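Local coordinates for protein putative histidinol-phosphate aminotransferase (Burkholderia pseudomallei, PDB 3P1T) that probably transfers the amino group of L-histidinol phosphate to 2-oxoglutarate with pyridoxal 5'-phosphate as cofactor, a step of histidine biosynthesis, at residues L184-F196 with L207-M220. Residues are numbered along the deposited sequence; the frame is centred on the assembly and turned at random.
Sequences LAYGENELVFRSF and LGALFGPSELIAAM. With EDO (1,2-ethanediol), chain H.
The Phe211 ring carries Leu184 on one face, with CD1 lying 3.7 Å from the ring centroid in a CH-pi contact. At the edge of the same ring lies Val192 O, and Phe64 packs edge-to-face against it. The setting is the seven-stranded mixed sheet in the large domain of the fold type I PLP-dependent aminotransferases. Leu184 CD2 sits 3.4 Å above the plane of the Arg194 guanidinium, over its centre, and also reaches the Phe211 ring. Arg194 NH2 goes on to a salt bridge with Glu171. Tyr186 has 1,2-ethanediol O1 at its ring edge, and its CD1 meets Gly212 O obliquely at 3.6 Å.

Strand 208-211 is the antiparallel member of the sheet, between 190-195 and 71-74. Val192 pairs with Phe211 and Arg194 with Ala209, each through two backbone hydrogen bonds. Phe196 N adds a fifth bond, to Leu207 O.

On the other side, Phe193 extends with CG anti to its N (chi1 172°). This brings CE1 to 3.7 Å from Gly208 CA. Leu191 CD1, from strand 190-195, touches Leu216 CD2 at 3.8 Å, on the helix that follows strand 208-211. Pro213 packs against the turn 187-190. One water bridges Ser195 OG and Leu207 O, donating to the latter at 3.2 Å.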
loop_
_atom_site.group_PDB
_atom_site.type_symbol
_atom_site.label_atom_id
_atom_site.label_comp_id
_atom_site.label_asym_id
_atom_site.label_seq_id
_atom_site.Cartn_x
_atom_site.Cartn_y
_atom_site.Cartn_z
ATOM N N LEU A 184 -2.423 -15.402 -20.348
ATOM C CA LEU A 184 -1.503 -14.436 -19.776
ATOM C C LEU A 184 -0.222 -14.610 -20.553
ATOM O O LEU A 184 0.265 -15.742 -20.658
ATOM C CB LEU A 184 -1.305 -14.602 -18.252
ATOM C CG LEU A 184 -2.471 -14.309 -17.330
ATOM C CD1 LEU A 184 -2.216 -14.905 -15.986
ATOM C CD2 LEU A 184 -2.712 -12.828 -17.190
ATOM N N ALA A 185 0.254 -13.548 -21.199
ATOM C CA ALA A 185 1.462 -13.614 -22.009
ATOM C C ALA A 185 2.636 -12.991 -21.249
ATOM O O ALA A 185 2.687 -11.774 -21.078
ATOM C CB ALA A 185 1.241 -12.912 -23.348
ATOM N N TYR A 186 3.522 -13.836 -20.729
ATOM C CA TYR A 186 4.700 -13.416 -19.990
ATOM C C TYR A 186 5.822 -14.421 -20.268
ATOM O O TYR A 186 5.556 -15.574 -20.609
ATOM C CB TYR A 186 4.424 -13.240 -18.474
ATOM C CG TYR A 186 4.042 -14.513 -17.769
ATOM C CD1 TYR A 186 5.014 -15.379 -17.279
ATOM C CD2 TYR A 186 2.706 -14.857 -17.580
ATOM C CE1 TYR A 186 4.670 -16.588 -16.680
ATOM C CE2 TYR A 186 2.349 -16.055 -16.962
ATOM C CZ TYR A 186 3.336 -16.924 -16.523
ATOM O OH TYR A 186 2.993 -18.106 -15.915
ATOM N N GLY A 187 7.056 -13.952 -20.147
ATOM C CA GLY A 187 8.259 -14.736 -20.384
ATOM C C GLY A 187 9.510 -13.964 -20.035
ATOM O O GLY A 187 9.427 -12.923 -19.381
ATOM N N GLU A 188 10.669 -14.453 -20.499
ATOM C CA GLU A 188 12.011 -13.896 -20.244
ATOM C C GLU A 188 12.015 -12.346 -20.308
ATOM O O GLU A 188 12.519 -11.716 -19.376
ATOM C CB GLU A 188 13.018 -14.479 -21.262
ATOM C CG GLU A 188 14.495 -14.187 -21.013
ATOM C CD GLU A 188 15.455 -14.567 -22.137
ATOM O OE1 GLU A 188 15.297 -15.665 -22.721
ATOM O OE2 GLU A 188 16.390 -13.777 -22.411
ATOM N N ASN A 189 11.396 -11.750 -21.354
ATOM C CA ASN A 189 11.415 -10.299 -21.583
ATOM C C ASN A 189 10.018 -9.678 -21.709
ATOM O O ASN A 189 9.861 -8.603 -22.306
ATOM C CB ASN A 189 12.192 -10.025 -22.882
ATOM C CG ASN A 189 13.534 -10.690 -22.919
ATOM O OD1 ASN A 189 14.391 -10.484 -22.048
ATOM N ND2 ASN A 189 13.709 -11.549 -23.898
ATOM N N GLU A 190 9.016 -10.332 -21.130
ATOM C CA GLU A 190 7.649 -9.840 -21.224
ATOM C C GLU A 190 6.909 -10.075 -19.904
ATOM O O GLU A 190 7.005 -11.149 -19.293
ATOM C CB GLU A 190 6.912 -10.512 -22.404
ATOM C CG GLU A 190 5.619 -9.826 -22.795
ATOM C CD GLU A 190 4.886 -10.366 -24.011
ATOM O OE1 GLU A 190 5.483 -11.137 -24.802
ATOM O OE2 GLU A 190 3.700 -9.994 -24.176
ATOM N N LEU A 191 6.189 -9.040 -19.475
ATOM C CA LEU A 191 5.363 -9.035 -18.275
ATOM C C LEU A 191 3.947 -8.540 -18.613
ATOM O O LEU A 191 3.751 -7.824 -19.600
ATOM C CB LEU A 191 5.991 -8.164 -17.163
ATOM C CG LEU A 191 7.310 -8.657 -16.590
ATOM C CD1 LEU A 191 8.472 -7.909 -17.208
ATOM C CD2 LEU A 191 7.359 -8.448 -15.098
ATOM N N VAL A 192 2.966 -8.921 -17.801
ATOM C CA VAL A 192 1.582 -8.489 -18.015
ATOM C C VAL A 192 0.998 -8.051 -16.640
ATOM O O VAL A 192 1.317 -8.639 -15.602
ATOM C CB VAL A 192 0.717 -9.572 -18.756
ATOM C CG1 VAL A 192 0.771 -10.939 -18.101
ATOM C CG2 VAL A 192 -0.719 -9.131 -18.969
ATOM N N PHE A 193 0.214 -6.964 -16.646
ATOM C CA PHE A 193 -0.462 -6.450 -15.461
ATOM C C PHE A 193 -1.991 -6.558 -15.613
ATOM O O PHE A 193 -2.524 -6.209 -16.657
ATOM C CB PHE A 193 -0.049 -4.996 -15.182
ATOM C CG PHE A 193 -0.845 -4.307 -14.094
ATOM C CD1 PHE A 193 -0.500 -4.457 -12.752
ATOM C CD2 PHE A 193 -1.941 -3.499 -14.411
ATOM C CE1 PHE A 193 -1.246 -3.829 -11.747
ATOM C CE2 PHE A 193 -2.691 -2.877 -13.403
ATOM C CZ PHE A 193 -2.318 -3.023 -12.083
ATOM N N ARG A 194 -2.676 -7.022 -14.551
ATOM C CA ARG A 194 -4.141 -7.101 -14.449
ATOM C C ARG A 194 -4.594 -6.284 -13.244
ATOM O O ARG A 194 -3.950 -6.362 -12.186
ATOM C CB ARG A 194 -4.641 -8.553 -14.343
ATOM C CG ARG A 194 -4.363 -9.418 -15.561
ATOM C CD ARG A 194 -5.286 -9.101 -16.700
ATOM N NE ARG A 194 -4.971 -9.896 -17.888
ATOM C CZ ARG A 194 -5.555 -11.046 -18.198
ATOM N NH1 ARG A 194 -6.475 -11.567 -17.396
ATOM N NH2 ARG A 194 -5.221 -11.688 -19.311
ATOM N N SER A 195 -5.687 -5.505 -13.401
ATOM C CA SER A 195 -6.265 -4.645 -12.358
ATOM C C SER A 195 -7.515 -5.266 -11.745
ATOM O O SER A 195 -8.263 -5.941 -12.462
ATOM C CB SER A 195 -6.622 -3.285 -12.956
ATOM O OG SER A 195 -7.148 -2.370 -12.008
ATOM N N PHE A 196 -7.775 -5.014 -10.440
ATOM C CA PHE A 196 -8.997 -5.506 -9.802
ATOM C C PHE A 196 -9.969 -4.337 -9.598
ATOM O O PHE A 196 -11.008 -4.492 -8.944
ATOM C CB PHE A 196 -8.692 -6.234 -8.465
ATOM C CG PHE A 196 -7.803 -7.452 -8.626
ATOM C CD1 PHE A 196 -8.287 -8.618 -9.222
ATOM C CD2 PHE A 196 -6.478 -7.420 -8.224
ATOM C CE1 PHE A 196 -7.450 -9.715 -9.437
ATOM C CE2 PHE A 196 -5.645 -8.526 -8.425
ATOM C CZ PHE A 196 -6.136 -9.667 -9.029
ATOM N N LEU A 207 -5.739 -2.410 -6.166
ATOM C CA LEU A 207 -4.976 -3.654 -6.200
ATOM C C LEU A 207 -4.817 -4.140 -7.639
ATOM O O LEU A 207 -5.668 -3.870 -8.504
ATOM C CB LEU A 207 -5.624 -4.762 -5.344
ATOM C CG LEU A 207 -5.771 -4.512 -3.857
ATOM C CD1 LEU A 207 -6.550 -5.617 -3.204
ATOM C CD2 LEU A 207 -4.425 -4.348 -3.185
ATOM N N GLY A 208 -3.741 -4.879 -7.865
ATOM C CA GLY A 208 -3.417 -5.447 -9.164
ATOM C C GLY A 208 -2.483 -6.630 -9.030
ATOM O O GLY A 208 -1.886 -6.849 -7.967
ATOM N N ALA A 209 -2.370 -7.405 -10.108
ATOM C CA ALA A 209 -1.510 -8.578 -10.186
ATOM C C ALA A 209 -0.542 -8.446 -11.359
ATOM O O ALA A 209 -0.973 -8.190 -12.488
ATOM C CB ALA A 209 -2.356 -9.844 -10.328
ATOM N N LEU A 210 0.765 -8.599 -11.087
ATOM C CA LEU A 210 1.823 -8.538 -12.104
ATOM C C LEU A 210 2.330 -9.938 -12.380
ATOM O O LEU A 210 2.672 -10.661 -11.440
ATOM C CB LEU A 210 2.981 -7.607 -11.676
ATOM C CG LEU A 210 4.213 -7.562 -12.584
ATOM C CD1 LEU A 210 3.886 -6.985 -13.978
ATOM C CD2 LEU A 210 5.344 -6.799 -11.920
ATOM N N PHE A 211 2.399 -10.312 -13.660
ATOM C CA PHE A 211 2.865 -11.640 -14.084
ATOM C C PHE A 211 4.148 -11.491 -14.875
ATOM O O PHE A 211 4.241 -10.608 -15.729
ATOM C CB PHE A 211 1.784 -12.379 -14.905
ATOM C CG PHE A 211 0.440 -12.416 -14.221
ATOM C CD1 PHE A 211 -0.476 -11.380 -14.383
ATOM C CD2 PHE A 211 0.093 -13.468 -13.391
ATOM C CE1 PHE A 211 -1.714 -11.398 -13.719
ATOM C CE2 PHE A 211 -1.158 -13.489 -12.738
ATOM C CZ PHE A 211 -2.048 -12.457 -12.905
ATOM N N GLY A 212 5.129 -12.332 -14.575
ATOM C CA GLY A 212 6.417 -12.296 -15.255
ATOM C C GLY A 212 7.298 -13.492 -14.965
ATOM O O GLY A 212 6.867 -14.451 -14.301
ATOM N N PRO A 213 8.561 -13.432 -15.467
ATOM C CA PRO A 213 9.522 -14.534 -15.214
ATOM C C PRO A 213 9.870 -14.632 -13.724
ATOM O O PRO A 213 10.007 -13.602 -13.056
ATOM C CB PRO A 213 10.738 -14.161 -16.065
ATOM C CG PRO A 213 10.638 -12.688 -16.276
ATOM C CD PRO A 213 9.169 -12.338 -16.253
ATOM N N SER A 214 9.979 -15.874 -13.207
ATOM C CA SER A 214 10.115 -16.197 -11.786
ATOM C C SER A 214 11.316 -15.513 -11.097
ATOM O O SER A 214 11.146 -15.053 -9.960
ATOM C CB SER A 214 10.194 -17.708 -11.556
ATOM O OG SER A 214 11.143 -18.380 -12.365
ATOM N N GLU A 215 12.478 -15.424 -11.761
ATOM C CA GLU A 215 13.673 -14.813 -11.153
ATOM C C GLU A 215 13.430 -13.316 -10.900
ATOM O O GLU A 215 13.643 -12.864 -9.778
ATOM C CB GLU A 215 14.966 -15.036 -11.978
ATOM C CG GLU A 215 14.796 -15.128 -13.490
ATOM C CD GLU A 215 14.365 -16.491 -14.001
ATOM O OE1 GLU A 215 15.064 -17.490 -13.716
ATOM O OE2 GLU A 215 13.337 -16.555 -14.710
ATOM N N LEU A 216 12.939 -12.561 -11.909
ATOM C CA LEU A 216 12.626 -11.124 -11.812
ATOM C C LEU A 216 11.542 -10.866 -10.744
ATOM O O LEU A 216 11.720 -9.983 -9.906
ATOM C CB LEU A 216 12.176 -10.579 -13.186
ATOM C CG LEU A 216 11.704 -9.118 -13.266
ATOM C CD1 LEU A 216 12.804 -8.142 -12.866
ATOM C CD2 LEU A 216 11.202 -8.788 -14.665
ATOM N N ILE A 217 10.449 -11.652 -10.750
ATOM C CA ILE A 217 9.352 -11.542 -9.775
ATOM C C ILE A 217 9.920 -11.700 -8.339
ATOM O O ILE A 217 9.582 -10.909 -7.465
ATOM C CB ILE A 217 8.246 -12.602 -10.098
ATOM C CG1 ILE A 217 7.460 -12.274 -11.405
ATOM C CG2 ILE A 217 7.305 -12.834 -8.927
ATOM C CD1 ILE A 217 6.503 -11.082 -11.382
ATOM N N ALA A 218 10.791 -12.702 -8.121
ATOM C CA ALA A 218 11.406 -12.987 -6.818
ATOM C C ALA A 218 12.241 -11.791 -6.300
ATOM O O ALA A 218 12.181 -11.477 -5.105
ATOM C CB ALA A 218 12.282 -14.232 -6.909
ATOM N N ALA A 219 13.014 -11.136 -7.197
ATOM C CA ALA A 219 13.851 -9.982 -6.844
ATOM C C ALA A 219 12.995 -8.747 -6.494
ATOM O O ALA A 219 13.383 -7.980 -5.604
ATOM C CB ALA A 219 14.798 -9.651 -7.983
HETATM N N MSE A 220 11.843 -8.553 -7.186
HETATM C CA MSE A 220 10.965 -7.420 -6.902
HETATM C C MSE A 220 10.187 -7.675 -5.594
HETATM O O MSE A 220 10.038 -6.738 -4.806
HETATM C CB MSE A 220 10.002 -7.128 -8.073
HETATM C CG MSE A 220 10.670 -6.527 -9.297
HETATM SE SE MSE A 220 9.392 -6.177 -10.717
HETATM C CE MSE A 220 8.820 -7.932 -11.079
HETATM C C1 EDO H . 8.780 -18.660 -15.747
HETATM O O1 EDO H . 8.600 -17.809 -16.893
HETATM C C2 EDO H . 10.222 -19.143 -15.561
HETATM O O2 EDO H . 11.116 -18.047 -15.334
HETATM O O HOH W 1 -5.363 -1.015 -9.989
#